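PDB 4GNX: putative uncharacterized protein from Ustilago maydis, which binds single-stranded DNA as part of replication protein A, probably as the large subunit that carries several OB-fold domains. Local coordinates for residues 299-304 with 346-351; 307-312 with 338-343; 342-347 with 364-369; 400-405 with 422-427. One frame throughout, in Å; residues are numbered along the deposited sequence.

Contact 1: residues 299-304 with 346-351. With nucleotides of chain G.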
# COMPACT_ATOMS: atom_id res chain seq x y z
N VAL C 299 -1.70 18.17 6.95
CA VAL C 299 -0.98 19.37 6.54
C VAL C 299 -1.50 20.64 7.25
O VAL C 299 -0.74 21.59 7.44
CB VAL C 299 -1.08 19.52 5.01
CG1 VAL C 299 -1.10 20.96 4.58
CG2 VAL C 299 0.05 18.76 4.34
N TYR C 300 -2.78 20.67 7.62
CA TYR C 300 -3.37 21.84 8.28
C TYR C 300 -4.62 21.51 9.09
O TYR C 300 -5.46 20.73 8.65
CB TYR C 300 -3.72 22.94 7.26
CG TYR C 300 -4.29 24.21 7.88
CD1 TYR C 300 -3.46 25.11 8.56
CD2 TYR C 300 -5.65 24.52 7.79
CE1 TYR C 300 -3.95 26.27 9.13
CE2 TYR C 300 -6.16 25.68 8.36
CZ TYR C 300 -5.31 26.56 9.03
OH TYR C 300 -5.80 27.71 9.60
N ILE C 301 -4.71 22.13 10.27
CA ILE C 301 -5.93 22.12 11.08
C ILE C 301 -6.44 23.55 11.21
O ILE C 301 -5.68 24.45 11.55
CB ILE C 301 -5.69 21.50 12.46
CG1 ILE C 301 -5.06 20.11 12.29
CG2 ILE C 301 -7.01 21.36 13.20
CD1 ILE C 301 -4.03 19.73 13.31
N LYS C 302 -7.70 23.75 10.88
CA LYS C 302 -8.34 25.06 10.93
C LYS C 302 -8.54 25.49 12.39
O LYS C 302 -9.24 24.81 13.14
CB LYS C 302 -9.67 25.01 10.19
CG LYS C 302 -10.58 26.20 10.38
CD LYS C 302 -11.91 25.94 9.68
CE LYS C 302 -12.62 27.24 9.36
NZ LYS C 302 -13.73 27.04 8.38
N GLN C 303 -7.90 26.60 12.77
CA GLN C 303 -7.95 27.08 14.16
C GLN C 303 -9.34 27.55 14.56
O GLN C 303 -9.91 27.08 15.54
CB GLN C 303 -6.93 28.19 14.40
CG GLN C 303 -5.51 27.83 13.99
CD GLN C 303 -4.44 28.38 14.93
OE1 GLN C 303 -4.69 29.29 15.74
NE2 GLN C 303 -3.24 27.81 14.84
N GLU C 304 -9.89 28.50 13.81
CA GLU C 304 -11.20 29.05 14.10
C GLU C 304 -12.27 27.97 14.05
O GLU C 304 -12.32 27.17 13.10
CB GLU C 304 -11.54 30.22 13.17
CG GLU C 304 -11.32 29.96 11.69
CD GLU C 304 -12.41 30.56 10.81
OE1 GLU C 304 -13.44 31.02 11.36
OE2 GLU C 304 -12.25 30.57 9.57
N LEU C 346 -13.63 19.19 14.06
CA LEU C 346 -12.36 19.34 13.38
C LEU C 346 -12.47 19.50 11.86
O LEU C 346 -13.11 18.70 11.18
CB LEU C 346 -11.50 18.12 13.68
CG LEU C 346 -10.10 18.08 13.09
CD1 LEU C 346 -9.11 18.49 14.18
CD2 LEU C 346 -9.79 16.68 12.60
N SER C 347 -11.81 20.53 11.34
CA SER C 347 -11.68 20.69 9.90
C SER C 347 -10.21 20.58 9.52
O SER C 347 -9.41 21.48 9.83
CB SER C 347 -12.24 22.04 9.47
OG SER C 347 -12.76 21.96 8.16
N THR C 348 -9.83 19.50 8.84
CA THR C 348 -8.42 19.25 8.56
C THR C 348 -8.08 18.98 7.10
O THR C 348 -8.71 18.16 6.46
CB THR C 348 -7.88 18.11 9.42
OG1 THR C 348 -6.47 18.03 9.23
CG2 THR C 348 -8.51 16.77 9.04
N ASN C 349 -7.07 19.68 6.60
CA ASN C 349 -6.58 19.48 5.23
C ASN C 349 -5.45 18.44 5.15
O ASN C 349 -4.37 18.61 5.74
CB ASN C 349 -6.12 20.82 4.64
CG ASN C 349 -5.85 20.74 3.14
OD1 ASN C 349 -4.73 20.95 2.71
ND2 ASN C 349 -6.88 20.45 2.35
N VAL C 350 -5.70 17.36 4.41
CA VAL C 350 -4.74 16.26 4.30
C VAL C 350 -4.28 16.13 2.87
O VAL C 350 -5.03 16.40 1.93
CB VAL C 350 -5.32 14.91 4.79
CG1 VAL C 350 -5.86 15.05 6.21
CG2 VAL C 350 -6.38 14.35 3.85
N ALA C 351 -3.02 15.71 2.70
CA ALA C 351 -2.42 15.58 1.37
C ALA C 351 -1.69 14.27 1.20
O ALA C 351 -1.26 13.66 2.17
CB ALA C 351 -1.47 16.73 1.11
P DT G 19 -8.71 29.31 7.64
OP1 DT G 19 -8.17 28.14 8.36
OP2 DT G 19 -10.04 29.85 8.03
O5' DT G 19 -7.65 30.49 7.85
C5' DT G 19 -6.72 30.89 6.82
C4' DT G 19 -5.55 29.94 6.76
O4' DT G 19 -5.89 28.82 5.90
C3' DT G 19 -4.28 30.51 6.15
O3' DT G 19 -3.19 29.70 6.60
C2' DT G 19 -4.52 30.31 4.67
C1' DT G 19 -5.26 28.98 4.63
N1 DT G 19 -6.31 28.84 3.59
C2 DT G 19 -6.74 27.57 3.28
O2 DT G 19 -6.29 26.57 3.80
N3 DT G 19 -7.73 27.52 2.32
C4 DT G 19 -8.31 28.59 1.67
O4 DT G 19 -9.19 28.39 0.83
C5 DT G 19 -7.82 29.90 2.05
C7 DT G 19 -8.39 31.11 1.39
C6 DT G 19 -6.86 29.96 2.98
P DT G 18 -12.71 29.47 2.13
OP1 DT G 18 -13.15 30.88 2.23
OP2 DT G 18 -12.28 28.92 0.81
O5' DT G 18 -11.53 29.25 3.17
C5' DT G 18 -11.58 29.84 4.49
C4' DT G 18 -11.14 28.83 5.52
O4' DT G 18 -12.03 27.70 5.46
C3' DT G 18 -9.74 28.26 5.31
O3' DT G 18 -8.73 28.98 6.06
C2' DT G 18 -9.85 26.80 5.72
C1' DT G 18 -11.35 26.52 5.83
N1 DT G 18 -11.85 25.43 4.97
C2 DT G 18 -12.54 24.41 5.58
O2 DT G 18 -12.72 24.36 6.79
N3 DT G 18 -13.01 23.45 4.73
C4 DT G 18 -12.88 23.41 3.36
O4 DT G 18 -13.36 22.48 2.72
C5 DT G 18 -12.15 24.52 2.78
C7 DT G 18 -11.95 24.56 1.29
C6 DT G 18 -11.69 25.47 3.60
P DT G 20 -1.66 30.00 6.25
OP1 DT G 20 -1.06 30.67 7.43
OP2 DT G 20 -1.58 30.66 4.92
O5' DT G 20 -1.03 28.54 6.10
C5' DT G 20 -1.29 27.50 7.07
C4' DT G 20 -0.43 26.27 6.84
O4' DT G 20 -1.14 25.28 6.05
C3' DT G 20 0.92 26.48 6.15
O3' DT G 20 1.99 26.05 7.01
C2' DT G 20 0.88 25.59 4.92
C1' DT G 20 -0.58 25.19 4.76
N1 DT G 20 -1.38 26.05 3.86
C2 DT G 20 -2.70 25.72 3.67
O2 DT G 20 -3.24 24.76 4.18
N3 DT G 20 -3.38 26.58 2.83
C4 DT G 20 -2.88 27.69 2.19
O4 DT G 20 -3.61 28.36 1.46
C5 DT G 20 -1.48 27.98 2.45
C7 DT G 20 -0.85 29.17 1.80
C6 DT G 20 -0.81 27.15 3.26
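Strand residues Val-299 to Ile-301 pair antiparallel with 346-351 in the C-terminal OB fold, where a classic beta bulge sets Val-299 and Tyr-300 together against Asn-349. The evidence is Asn-349 O, which accepts from Val-299 N at 3.0 Å and from Tyr-300 N at 3.2 Å. Tyr-300 O is gripped twice as well: by Asn-349 N at 2.8 Å and by the hydroxyl Thr-348 OG1 at 2.9 Å, which comes from 38° above the carbonyl plane. With its CG anti to N (chi1 -177°), the Tyr-300 ring extends to the DNA, where OH bonds OP1 of DT19 of chain G at 2.7 Å. The extended Lys-302 chain runs past Ser-347 CB, and Lys-302 NZ and Ser-347 OG both bond O2 of DT18 of chain G, at 3.3 and 2.8 Å. On the other face, Ile-301 CG2 meets Leu-346 CD1 at 3.7 Å. Beyond the pair, strand 355-362 bonds the far edge of 346-351, helix 385-395 touches Ile-301, and helix 363-370 packs on Leu-346.

Contact 2: residues 307-312 with 338-343. With ZN (zinc ion), chain I; nucleotides of chain G.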
# COMPACT_ATOMS: atom_id res chain seq x y z
N TYR C 307 -13.67 23.79 18.03
CA TYR C 307 -14.57 23.15 18.95
C TYR C 307 -15.76 24.05 19.30
O TYR C 307 -15.70 25.27 19.17
CB TYR C 307 -13.84 22.70 20.21
CG TYR C 307 -13.04 23.79 20.88
CD1 TYR C 307 -13.67 24.78 21.64
CD2 TYR C 307 -11.66 23.82 20.78
CE1 TYR C 307 -12.95 25.78 22.27
CE2 TYR C 307 -10.92 24.80 21.41
CZ TYR C 307 -11.57 25.78 22.15
OH TYR C 307 -10.85 26.76 22.78
N TYR C 308 -16.84 23.40 19.71
CA TYR C 308 -18.05 24.09 20.09
C TYR C 308 -18.33 23.75 21.54
O TYR C 308 -17.81 22.77 22.06
CB TYR C 308 -19.23 23.71 19.18
CG TYR C 308 -19.75 22.30 19.33
CD1 TYR C 308 -20.94 22.03 20.02
CD2 TYR C 308 -19.04 21.22 18.79
CE1 TYR C 308 -21.41 20.73 20.17
CE2 TYR C 308 -19.50 19.92 18.93
CZ TYR C 308 -20.67 19.68 19.62
OH TYR C 308 -21.08 18.39 19.73
N THR C 309 -19.13 24.61 22.17
CA THR C 309 -19.59 24.39 23.55
C THR C 309 -20.83 23.50 23.54
O THR C 309 -21.85 23.86 22.96
CB THR C 309 -19.94 25.72 24.25
OG1 THR C 309 -21.01 26.36 23.54
CG2 THR C 309 -18.75 26.66 24.29
N ALA C 310 -20.72 22.35 24.21
CA ALA C 310 -21.75 21.30 24.15
C ALA C 310 -22.45 20.99 25.49
O ALA C 310 -21.95 21.33 26.56
CB ALA C 310 -21.16 20.03 23.54
N CYS C 311 -23.59 20.31 25.40
CA CYS C 311 -24.47 20.05 26.54
C CYS C 311 -23.87 19.08 27.53
O CYS C 311 -23.36 18.03 27.14
CB CYS C 311 -25.81 19.51 26.04
SG CYS C 311 -27.00 18.93 27.28
N ALA C 312 -23.97 19.43 28.82
CA ALA C 312 -23.40 18.60 29.89
C ALA C 312 -24.28 17.40 30.30
O ALA C 312 -24.04 16.76 31.33
CB ALA C 312 -23.05 19.47 31.09
N ALA C 338 -23.61 25.85 34.53
CA ALA C 338 -22.53 26.84 34.65
C ALA C 338 -21.37 26.57 33.68
O ALA C 338 -20.81 27.50 33.08
CB ALA C 338 -22.01 26.91 36.08
N THR C 339 -21.04 25.29 33.52
CA THR C 339 -19.92 24.86 32.70
C THR C 339 -20.41 24.15 31.45
O THR C 339 -21.30 23.29 31.54
CB THR C 339 -19.00 23.91 33.50
OG1 THR C 339 -18.68 24.51 34.76
CG2 THR C 339 -17.71 23.60 32.75
N PRO C 340 -19.85 24.51 30.27
CA PRO C 340 -20.13 23.76 29.06
C PRO C 340 -19.10 22.67 28.85
O PRO C 340 -17.98 22.76 29.36
CB PRO C 340 -20.00 24.82 27.97
CG PRO C 340 -18.96 25.76 28.49
CD PRO C 340 -18.95 25.65 29.99
N GLU C 341 -19.49 21.64 28.11
CA GLU C 341 -18.55 20.63 27.63
C GLU C 341 -18.02 21.12 26.29
O GLU C 341 -18.73 21.79 25.54
CB GLU C 341 -19.26 19.29 27.43
CG GLU C 341 -18.50 18.09 27.99
CD GLU C 341 -19.03 17.67 29.35
OE1 GLU C 341 -20.07 16.95 29.38
OE2 GLU C 341 -18.42 18.05 30.37
N TYR C 342 -16.78 20.78 25.98
CA TYR C 342 -16.22 21.17 24.70
C TYR C 342 -16.00 19.96 23.83
O TYR C 342 -15.37 19.00 24.24
CB TYR C 342 -14.93 21.97 24.88
CG TYR C 342 -15.12 23.28 25.63
CD1 TYR C 342 -14.85 23.36 27.00
CD2 TYR C 342 -15.59 24.42 24.98
CE1 TYR C 342 -15.02 24.55 27.70
CE2 TYR C 342 -15.76 25.62 25.67
CZ TYR C 342 -15.47 25.67 27.03
OH TYR C 342 -15.64 26.85 27.74
N ARG C 343 -16.58 20.00 22.64
CA ARG C 343 -16.44 18.92 21.69
C ARG C 343 -15.79 19.43 20.41
O ARG C 343 -15.95 20.59 20.05
CB ARG C 343 -17.80 18.30 21.38
CG ARG C 343 -18.41 17.51 22.52
CD ARG C 343 -19.56 16.63 22.05
NE ARG C 343 -19.14 15.30 21.57
CZ ARG C 343 -18.83 14.27 22.36
NH1 ARG C 343 -18.86 14.37 23.69
NH2 ARG C 343 -18.48 13.11 21.81
ZN ZN I . -28.75 18.40 25.87
P DT G 13 -26.43 15.29 19.00
OP1 DT G 13 -26.02 16.04 20.20
OP2 DT G 13 -27.88 15.09 18.74
O5' DT G 13 -25.76 15.96 17.71
C5' DT G 13 -25.52 17.38 17.62
C4' DT G 13 -24.04 17.68 17.61
O4' DT G 13 -23.28 16.46 17.70
C3' DT G 13 -23.51 18.36 16.35
O3' DT G 13 -23.46 19.77 16.57
C2' DT G 13 -22.07 17.90 16.26
C1' DT G 13 -21.98 16.67 17.16
N1 DT G 13 -21.59 15.45 16.46
C2 DT G 13 -20.69 14.59 17.05
O2 DT G 13 -20.18 14.81 18.14
N3 DT G 13 -20.40 13.47 16.32
C4 DT G 13 -20.91 13.12 15.08
O4 DT G 13 -20.55 12.08 14.54
C5 DT G 13 -21.85 14.07 14.52
C7 DT G 13 -22.46 13.78 13.18
C6 DT G 13 -22.14 15.17 15.23
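Residues 307-310 and 341-343 run antiparallel, their axes 4.4 Å apart at 146°, with Tyr-308/Arg-343 and Ala-310/Glu-341 as hydrogen-bonded pairs around the non-hydrogen-bonded pair Thr-309/Tyr-342. These strands form the base of the zinc ribbon inserted in the C-terminal OB fold, as in the large subunit of replication protein A. On the DNA side, the Tyr-308 ring and the Arg-343 chain lie side by side and point the same way: Tyr-308 CE2 is 3.4 Å from Arg-343 CB, while the ring and guanidinium planes are 62° apart. Tyr-308 OH bonds Asn-317 O and lies beside the sugar of DT13 of chain G. A bend at chi3 (87°) turns the guanidinium so that O2 of DT13 of chain G lies at its edge, 3.6 Å from Arg-343 NE. The opposite face gathers Thr-309, Tyr-342 and, next to them, Tyr-307. Thr-309 CG2 approaches Tyr-342 CE2 at 3.5 Å, and Tyr-307 CD1 reaches Tyr-342 CD2 at 3.9 Å; helix 374-381 touches Tyr-307 and Tyr-342. Past the strand end, Cys-311 points its CB away from 338-343 and joins Cys-316, Cys-330 and Cys-333 around the metal, its SG 2.3 Å from the zinc ion.

Contact 3: residues 342-347 with 364-369. With nucleotides of chain G.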
# COMPACT_ATOMS: atom_id res chain seq x y z
N TYR C 342 -16.78 20.78 25.98
CA TYR C 342 -16.22 21.17 24.70
C TYR C 342 -16.00 19.96 23.83
O TYR C 342 -15.37 19.00 24.24
CB TYR C 342 -14.93 21.97 24.88
CG TYR C 342 -15.12 23.28 25.63
CD1 TYR C 342 -14.85 23.36 27.00
CD2 TYR C 342 -15.59 24.42 24.98
CE1 TYR C 342 -15.02 24.55 27.70
CE2 TYR C 342 -15.76 25.62 25.67
CZ TYR C 342 -15.47 25.67 27.03
OH TYR C 342 -15.64 26.85 27.74
N ARG C 343 -16.58 20.00 22.64
CA ARG C 343 -16.44 18.92 21.69
C ARG C 343 -15.79 19.43 20.41
O ARG C 343 -15.95 20.59 20.05
CB ARG C 343 -17.80 18.30 21.38
CG ARG C 343 -18.41 17.51 22.52
CD ARG C 343 -19.56 16.63 22.05
NE ARG C 343 -19.14 15.30 21.57
CZ ARG C 343 -18.83 14.27 22.36
NH1 ARG C 343 -18.86 14.37 23.69
NH2 ARG C 343 -18.48 13.11 21.81
N TYR C 344 -15.07 18.55 19.73
CA TYR C 344 -14.42 18.91 18.48
C TYR C 344 -15.37 18.92 17.30
O TYR C 344 -16.29 18.10 17.21
CB TYR C 344 -13.25 17.97 18.16
CG TYR C 344 -11.98 18.23 18.97
CD1 TYR C 344 -11.46 17.25 19.83
CD2 TYR C 344 -11.31 19.44 18.88
CE1 TYR C 344 -10.31 17.48 20.56
CE2 TYR C 344 -10.16 19.67 19.62
CZ TYR C 344 -9.67 18.69 20.46
OH TYR C 344 -8.53 18.93 21.18
N ILE C 345 -15.14 19.88 16.41
CA ILE C 345 -15.69 19.88 15.06
C ILE C 345 -14.55 20.13 14.08
O ILE C 345 -14.50 21.13 13.38
CB ILE C 345 -16.84 20.90 14.92
CG1 ILE C 345 -16.58 22.13 15.82
CG2 ILE C 345 -18.14 20.22 15.28
CD1 ILE C 345 -17.57 23.28 15.70
N LEU C 346 -13.63 19.19 14.06
CA LEU C 346 -12.36 19.34 13.38
C LEU C 346 -12.47 19.50 11.86
O LEU C 346 -13.11 18.70 11.18
CB LEU C 346 -11.50 18.12 13.68
CG LEU C 346 -10.10 18.08 13.09
CD1 LEU C 346 -9.11 18.49 14.18
CD2 LEU C 346 -9.79 16.68 12.60
N SER C 347 -11.81 20.53 11.34
CA SER C 347 -11.68 20.69 9.90
C SER C 347 -10.21 20.58 9.52
O SER C 347 -9.41 21.48 9.83
CB SER C 347 -12.24 22.04 9.47
OG SER C 347 -12.76 21.96 8.16
N GLU C 364 -14.02 11.93 19.21
CA GLU C 364 -13.15 10.79 19.44
C GLU C 364 -11.89 10.89 18.58
O GLU C 364 -10.78 10.99 19.11
CB GLU C 364 -13.87 9.46 19.16
CG GLU C 364 -15.11 9.20 20.02
CD GLU C 364 -16.39 9.80 19.45
OE1 GLU C 364 -16.32 10.68 18.54
OE2 GLU C 364 -17.49 9.40 19.92
N ASP C 365 -12.08 10.89 17.27
CA ASP C 365 -10.97 10.87 16.30
C ASP C 365 -10.14 12.15 16.29
O ASP C 365 -8.92 12.11 16.05
CB ASP C 365 -11.50 10.53 14.90
CG ASP C 365 -11.96 9.06 14.78
OD1 ASP C 365 -11.11 8.15 14.83
OD2 ASP C 365 -13.18 8.82 14.64
N ALA C 366 -10.77 13.28 16.54
CA ALA C 366 -10.04 14.53 16.60
C ALA C 366 -9.14 14.63 17.83
O ALA C 366 -8.13 15.35 17.80
CB ALA C 366 -10.98 15.72 16.51
N THR C 367 -9.48 13.89 18.88
CA THR C 367 -8.68 13.91 20.12
C THR C 367 -7.29 13.32 19.92
O THR C 367 -6.31 13.89 20.38
CB THR C 367 -9.39 13.21 21.30
OG1 THR C 367 -10.58 13.93 21.62
CG2 THR C 367 -8.50 13.19 22.52
N GLN C 368 -7.22 12.18 19.24
CA GLN C 368 -5.92 11.59 18.94
C GLN C 368 -5.18 12.39 17.89
O GLN C 368 -3.96 12.38 17.83
CB GLN C 368 -6.07 10.14 18.48
CG GLN C 368 -7.05 9.95 17.34
CD GLN C 368 -6.79 8.69 16.55
OE1 GLN C 368 -5.63 8.32 16.28
NE2 GLN C 368 -7.87 8.00 16.15
N LEU C 369 -5.91 13.10 17.05
CA LEU C 369 -5.24 13.94 16.08
C LEU C 369 -4.53 15.12 16.73
O LEU C 369 -3.64 15.71 16.13
CB LEU C 369 -6.20 14.38 14.98
CG LEU C 369 -5.96 13.61 13.68
CD1 LEU C 369 -6.29 12.12 13.78
CD2 LEU C 369 -6.74 14.22 12.54
P DT G 18 -12.71 29.47 2.13
OP1 DT G 18 -13.15 30.88 2.23
OP2 DT G 18 -12.28 28.92 0.81
O5' DT G 18 -11.53 29.25 3.17
C5' DT G 18 -11.58 29.84 4.49
C4' DT G 18 -11.14 28.83 5.52
O4' DT G 18 -12.03 27.70 5.46
C3' DT G 18 -9.74 28.26 5.31
O3' DT G 18 -8.73 28.98 6.06
C2' DT G 18 -9.85 26.80 5.72
C1' DT G 18 -11.35 26.52 5.83
N1 DT G 18 -11.85 25.43 4.97
C2 DT G 18 -12.54 24.41 5.58
O2 DT G 18 -12.72 24.36 6.79
N3 DT G 18 -13.01 23.45 4.73
C4 DT G 18 -12.88 23.41 3.36
O4 DT G 18 -13.36 22.48 2.72
C5 DT G 18 -12.15 24.52 2.78
C7 DT G 18 -11.95 24.56 1.29
C6 DT G 18 -11.69 25.47 3.60
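Tyr-344 and Leu-346 hold the methyl of Ala-366 between them where strand 342-347 crosses helix 364-369, the segment axes approaching to 8.1 Å at 80°. Helix 363-370 follows the third strand (355-362) of the OB fold, packs across its second (341-352) and precedes the fourth (398-411), where OB folds commonly carry a helix. Tyr-344 and Leu-346, on either side of Ile-345 in the sequence, both direct CB toward the helix, whereas Ile-345 points away. Ala-366 CB lies 3.6 Å from Tyr-344 CB and 3.7 Å from Leu-346 CB, and also touches CG and CD1 of the tyrosine ring.

The ring takes its place because Tyr-344 CG lies beside the backbone N, opposite the carbonyl carbon (chi1 -76°). It then crosses the Thr-367 side chain at about a right angle, with Thr-367 OG1 in the ring plane at its edge, 3.7 Å from Tyr-344 CE1. Both hydroxyls have partners outside the pair: Tyr-344 OH bonds Met-372 O, and Thr-367 OG1 bonds Asn-363 O, a turn earlier. Leu-346 has chi1 at -178°, which carries CD2 over to meet CD2 of Leu-369 at 3.9 Å, again nearly crosswise. Glu-364 OE2 lies at the edge of the Arg-343 guanidinium, 4.3 Å from Arg-343 NH2, too long for a salt bridge.

No hydrogen bond links the two segments. Their contact is mainly apolar, centred on the Ala-366 methyl and extended by Leu-346 on Leu-369, and Arg-343/Glu-364 probably adds only weak attraction.

Contact 4: residues 400-405 with 422-427. With nucleotides of chain G.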
# COMPACT_ATOMS: atom_id res chain seq x y z
N TYR C 400 -1.55 9.29 8.70
CA TYR C 400 -2.61 8.40 9.19
C TYR C 400 -3.25 7.57 8.12
O TYR C 400 -3.34 8.01 6.97
CB TYR C 400 -3.73 9.19 9.88
CG TYR C 400 -3.29 9.95 11.09
CD1 TYR C 400 -2.74 11.22 10.98
CD2 TYR C 400 -3.39 9.39 12.33
CE1 TYR C 400 -2.31 11.91 12.08
CE2 TYR C 400 -2.96 10.06 13.45
CZ TYR C 400 -2.43 11.32 13.32
OH TYR C 400 -2.02 11.98 14.46
N MET C 401 -3.73 6.39 8.50
CA MET C 401 -4.75 5.72 7.72
C MET C 401 -6.08 6.31 8.13
O MET C 401 -6.41 6.31 9.31
CB MET C 401 -4.74 4.21 7.96
CG MET C 401 -3.95 3.42 6.91
SD MET C 401 -4.49 3.63 5.19
CE MET C 401 -6.27 3.60 5.39
N PHE C 402 -6.81 6.82 7.16
CA PHE C 402 -8.11 7.42 7.43
C PHE C 402 -9.24 6.60 6.84
O PHE C 402 -9.25 6.28 5.66
CB PHE C 402 -8.19 8.82 6.81
CG PHE C 402 -7.32 9.84 7.46
CD1 PHE C 402 -6.21 10.34 6.80
CD2 PHE C 402 -7.63 10.34 8.72
CE1 PHE C 402 -5.40 11.30 7.39
CE2 PHE C 402 -6.83 11.29 9.32
CZ PHE C 402 -5.71 11.78 8.65
N ASN C 403 -10.20 6.26 7.68
CA ASN C 403 -11.38 5.58 7.21
C ASN C 403 -12.50 6.60 7.10
O ASN C 403 -12.85 7.27 8.08
CB ASN C 403 -11.75 4.45 8.17
CG ASN C 403 -12.80 3.53 7.58
OD1 ASN C 403 -12.81 3.30 6.37
ND2 ASN C 403 -13.69 3.01 8.42
N CYS C 404 -13.06 6.72 5.91
CA CYS C 404 -14.00 7.80 5.66
C CYS C 404 -15.27 7.38 4.97
O CYS C 404 -15.32 6.38 4.24
CB CYS C 404 -13.37 8.88 4.78
SG CYS C 404 -11.71 9.37 5.26
N ARG C 405 -16.30 8.19 5.20
CA ARG C 405 -17.51 8.20 4.40
C ARG C 405 -17.54 9.51 3.62
O ARG C 405 -16.95 10.52 4.04
CB ARG C 405 -18.75 8.04 5.29
CG ARG C 405 -18.59 8.62 6.70
CD ARG C 405 -19.80 8.36 7.58
NE ARG C 405 -20.96 9.14 7.15
CZ ARG C 405 -22.22 8.90 7.51
NH1 ARG C 405 -22.53 7.88 8.31
NH2 ARG C 405 -23.20 9.68 7.05
N SER C 422 -14.32 8.44 10.09
CA SER C 422 -14.94 7.52 11.02
C SER C 422 -13.89 6.86 11.93
O SER C 422 -14.12 6.68 13.14
CB SER C 422 -15.80 6.49 10.27
OG SER C 422 -15.06 5.84 9.27
N ARG C 423 -12.75 6.49 11.36
CA ARG C 423 -11.59 6.13 12.17
C ARG C 423 -10.33 6.69 11.56
O ARG C 423 -10.20 6.75 10.35
CB ARG C 423 -11.45 4.62 12.34
CG ARG C 423 -10.96 4.21 13.72
CD ARG C 423 -10.52 2.75 13.80
NE ARG C 423 -9.07 2.56 13.61
CZ ARG C 423 -8.39 1.49 14.02
NH1 ARG C 423 -9.01 0.49 14.64
NH2 ARG C 423 -7.07 1.41 13.80
N ALA C 424 -9.41 7.13 12.41
CA ALA C 424 -8.06 7.45 11.97
C ALA C 424 -7.05 6.64 12.78
O ALA C 424 -7.03 6.71 14.00
CB ALA C 424 -7.79 8.94 12.11
N ALA C 425 -6.25 5.84 12.11
CA ALA C 425 -5.21 5.08 12.80
C ALA C 425 -3.86 5.61 12.35
O ALA C 425 -3.71 5.98 11.19
CB ALA C 425 -5.34 3.60 12.49
N PRO C 426 -2.89 5.66 13.27
CA PRO C 426 -1.54 6.11 12.88
C PRO C 426 -0.88 5.04 12.01
O PRO C 426 -1.06 3.85 12.26
CB PRO C 426 -0.82 6.23 14.23
CG PRO C 426 -1.52 5.23 15.10
CD PRO C 426 -2.96 5.25 14.69
N VAL C 427 -0.16 5.45 10.98
CA VAL C 427 0.46 4.49 10.06
C VAL C 427 1.41 3.50 10.74
O VAL C 427 2.26 3.88 11.56
CB VAL C 427 1.23 5.23 8.95
CG1 VAL C 427 2.01 4.23 8.08
CG2 VAL C 427 0.28 6.09 8.10
P DT G 11 -22.64 5.02 11.50
OP1 DT G 11 -21.94 6.30 11.21
OP2 DT G 11 -21.94 3.97 12.29
O5' DT G 11 -24.02 5.33 12.24
C5' DT G 11 -24.55 6.67 12.39
C4' DT G 11 -23.88 7.41 13.53
O4' DT G 11 -23.38 8.67 13.04
C3' DT G 11 -24.78 7.79 14.70
O3' DT G 11 -24.03 7.95 15.92
C2' DT G 11 -25.39 9.10 14.23
C1' DT G 11 -24.29 9.71 13.37
N1 DT G 11 -24.75 10.30 12.11
C2 DT G 11 -23.84 11.02 11.37
O2 DT G 11 -22.69 11.21 11.72
N3 DT G 11 -24.34 11.52 10.19
C4 DT G 11 -25.62 11.37 9.68
O4 DT G 11 -25.92 11.88 8.61
C5 DT G 11 -26.51 10.59 10.51
C7 DT G 11 -27.92 10.37 10.05
C6 DT G 11 -26.04 10.10 11.66
P DT G 10 -24.90 -0.14 6.14
OP1 DT G 10 -25.20 -1.30 7.01
OP2 DT G 10 -26.01 0.72 5.65
O5' DT G 10 -23.86 0.79 6.93
C5' DT G 10 -24.17 1.30 8.25
C4' DT G 10 -23.63 2.71 8.42
O4' DT G 10 -24.16 3.56 7.38
C3' DT G 10 -23.99 3.41 9.74
O3' DT G 10 -22.95 4.35 10.07
C2' DT G 10 -25.23 4.21 9.36
C1' DT G 10 -24.87 4.65 7.95
N1 DT G 10 -26.02 4.95 7.08
C2 DT G 10 -26.49 6.25 7.05
O2 DT G 10 -26.01 7.14 7.73
N3 DT G 10 -27.56 6.45 6.21
C4 DT G 10 -28.18 5.52 5.40
O4 DT G 10 -29.12 5.85 4.69
C5 DT G 10 -27.63 4.18 5.47
C7 DT G 10 -28.23 3.10 4.63
C6 DT G 10 -26.59 3.97 6.29
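Asn-403 O is gripped by both donors of Ser-422: the backbone N at 2.8 Å, nearly in line with the carbonyl, and OG at 2.9 Å, from 74° above the carbonyl plane. Ser-422 OG sits between its own backbone N and carbonyl carbon (chi1 54°), which brings it over Asn-403 O. Arg-423 N adds a weak bond, so Ser-422 and Arg-423 both face Asn-403, a classic beta bulge in the hairpin of strands 398-411 and 414-426, at the edge of the OB-fold sheet. The bulge marks the corner where the second strand turns at 422. Asn-403 N in turn bonds Arg-423 O at 2.7 Å; beyond the bulge regular pairing follows, with Ala-425 N to Met-401 O at 2.8 Å. On the buried face, Ala-424 CB touches Phe-402 CD2 at 3.7 Å, and Leu-369 of helix 363-370 touches Tyr-400 and Ala-424. One face of the Phe-402 ring receives Tyr-400 CB, 3.5 Å above the plane. Farther along, Arg-405 comes close to the DNA, its NH1 3.4 Å from OP1 of DT11 of chain G.

Overall arrangement
All four contacts lie in the C-terminal OB fold. Followed from the N terminus, strand 290-310 enters contact 1 and then contact 2; after the zinc-binding loop, strand 341-352 returns through contact 2 first, so contact 2 is nested inside the loop closed by contact 1, their centres about 21 Å apart. Contact 3 begins on that returning strand and closes a shorter loop through strand 355-362 onto helix 363-370. Contact 4 follows in series, closing the final hairpin. Its strand 398-411 also neighbours 290-310, joining it to the same sheet. Helix 363-370 bridges contacts 3 and 4, since Asp-365 and Gln-368 probably hydrogen-bond the backbone of Ala-424, while Val-350 packs on Phe-402 between contacts 1 and 4.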